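Local coordinates for AT-less polyketide synthase (Streptomyces platensis subsp. rosaceus, PDB 4TKT), which probably catalyses decarboxylative Claisen condensation as a ketosynthase domain, extending the polyketide chain in isomigrastatin biosynthesis, at residues A[297-300]-A[301-304]. Sequence-based numbering, arbitrary orientation.
Sequences QAAV and IRSA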
ATOM      1  N   GLN A 297      15.020 -10.730  17.870  1.00 34.21           N
ATOM      2  CA  GLN A 297      14.957 -10.439  16.445  1.00 32.61           C
ATOM      3  C   GLN A 297      15.431 -11.637  15.639  1.00 41.53           C
ATOM      4  O   GLN A 297      14.837 -11.986  14.621  1.00 43.49           O
ATOM      5  CB  GLN A 297      15.798  -9.209  16.109  1.00 32.75           C
ATOM      6  CG  GLN A 297      15.277  -7.926  16.725  1.00 37.39           C
ATOM      7  CD  GLN A 297      16.076  -6.716  16.300  1.00 36.35           C
ATOM      8  OE1 GLN A 297      16.979  -6.820  15.469  1.00 39.89           O
ATOM      9  NE2 GLN A 297      15.748  -5.557  16.863  1.00 30.91           N
ATOM     10  N   ALA A 298      16.501 -12.270  16.105  1.00 34.94           N
ATOM     11  CA  ALA A 298      17.032 -13.452  15.445  1.00 36.31           C
ATOM     12  C   ALA A 298      16.013 -14.583  15.476  1.00 42.63           C
ATOM     13  O   ALA A 298      15.876 -15.335  14.514  1.00 45.40           O
ATOM     14  CB  ALA A 298      18.332 -13.890  16.100  1.00 37.50           C
ATOM     15  N   ALA A 299      15.292 -14.690  16.586  1.00 39.24           N
ATOM     16  CA  ALA A 299      14.320 -15.760  16.759  1.00 37.43           C
ATOM     17  C   ALA A 299      13.132 -15.596  15.816  1.00 36.86           C
ATOM     18  O   ALA A 299      12.697 -16.562  15.186  1.00 39.11           O
ATOM     19  CB  ALA A 299      13.845 -15.815  18.201  1.00 34.57           C
ATOM     20  N   VAL A 300      12.610 -14.376  15.714  1.00 33.38           N
ATOM     21  CA  VAL A 300      11.432 -14.137  14.888  1.00 33.89           C
ATOM     22  C   VAL A 300      11.778 -14.305  13.408  1.00 37.52           C
ATOM     23  O   VAL A 300      10.950 -14.758  12.619  1.00 33.59           O
ATOM     24  CB  VAL A 300      10.820 -12.731  15.147  1.00 34.24           C
ATOM     25  CG1 VAL A 300      11.699 -11.623  14.587  1.00 36.07           C
ATOM     26  CG2 VAL A 300       9.423 -12.643  14.559  1.00 30.68           C
ATOM     27  N   ILE A 301      13.013 -13.974  13.044  1.00 38.50           N
ATOM     28  CA  ILE A 301      13.469 -14.113  11.669  1.00 37.95           C
ATOM     29  C   ILE A 301      13.627 -15.587  11.294  1.00 43.77           C
ATOM     30  O   ILE A 301      13.220 -16.005  10.210  1.00 46.99           O
ATOM     31  CB  ILE A 301      14.795 -13.362  11.449  1.00 36.84           C
ATOM     32  CG1 ILE A 301      14.553 -11.854  11.506  1.00 34.96           C
ATOM     33  CG2 ILE A 301      15.406 -13.729  10.113  1.00 37.28           C
ATOM     34  CD1 ILE A 301      15.814 -11.040  11.658  1.00 35.43           C
ATOM     35  N   ARG A 302      14.204 -16.376  12.197  1.00 37.10           N
ATOM     36  CA  ARG A 302      14.332 -17.812  11.974  1.00 38.29           C
ATOM     37  C   ARG A 302      12.970 -18.498  11.935  1.00 37.76           C
ATOM     38  O   ARG A 302      12.752 -19.412  11.140  1.00 41.47           O
ATOM     39  CB  ARG A 302      15.195 -18.462  13.057  1.00 39.06           C
ATOM     40  CG  ARG A 302      16.669 -18.098  13.012  1.00 40.03           C
ATOM     41  CD  ARG A 302      17.464 -18.997  13.948  1.00 41.11           C
ATOM     42  NE  ARG A 302      18.471 -18.258  14.702  1.00 52.18           N
ATOM     43  CZ  ARG A 302      18.325 -17.874  15.966  1.00 40.41           C
ATOM     44  NH1 ARG A 302      17.214 -18.165  16.629  1.00 39.48           N
ATOM     45  NH2 ARG A 302      19.294 -17.205  16.572  1.00 53.57           N
ATOM     46  N   SER A 303      12.060 -18.061  12.801  1.00 41.25           N
ATOM     47  CA  SER A 303      10.725 -18.649  12.867  1.00 42.88           C
ATOM     48  C   SER A 303       9.978 -18.463  11.556  1.00 44.04           C
ATOM     49  O   SER A 303       9.289 -19.371  11.088  1.00 48.40           O
ATOM     50  CB  SER A 303       9.921 -18.037  14.013  1.00 34.54           C
ATOM     51  OG  SER A 303      10.578 -18.237  15.250  1.00 57.12           O
ATOM     52  N   ALA A 304      10.121 -17.281  10.966  1.00 40.26           N
ATOM     53  CA  ALA A 304       9.478 -16.984   9.693  1.00 38.81           C
ATOM     54  C   ALA A 304      10.098 -17.826   8.588  1.00 38.41           C
ATOM     55  O   ALA A 304       9.395 -18.348   7.724  1.00 37.09           O
ATOM     56  CB  ALA A 304       9.590 -15.502   9.368  1.00 34.61           C
TER
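With chi1 at -59°, Ser303 sets OG beside its own backbone N and brings the hydroxyl back over the preceding turn to Ala299, while a bend at chi3 (-138°) folds the Arg302 guanidinium over Ala298. Ser303 OG donates to Ala299 O at 2.7 Å, standing 40° out of the carbonyl plane; Ser303 N reaches Ala299 O at 2.9 Å from the opposite face, so one oxygen takes two bonds, the familiar return of a helical serine to the carbonyl four residues earlier. Serine suits this place because its short side chain can turn back on its own helix. One face of the guanidinium lies over the small methyl of Ala298, with Arg302 NH2 3.5 Å from Ala298 CB; the Arg302 side chain also touches Glu342. On the buried side, Ile301 CD1 packs 3.3 Å from Gln297 O, and the Ile301 side chain meets Leu336 and Ala339 of helix 328-340. Val300 and Ala304 turn to Ala279 of strand 273-282, the small Ala304 also fitting against His435 and Val437. Helix 294-308 thus packs on strands 273-282 and 432-439 of the thiolase-like fold, while the second bond to Ala299 O uses the serine hydroxyl's donor within the helix itself and probably restrains its rotation.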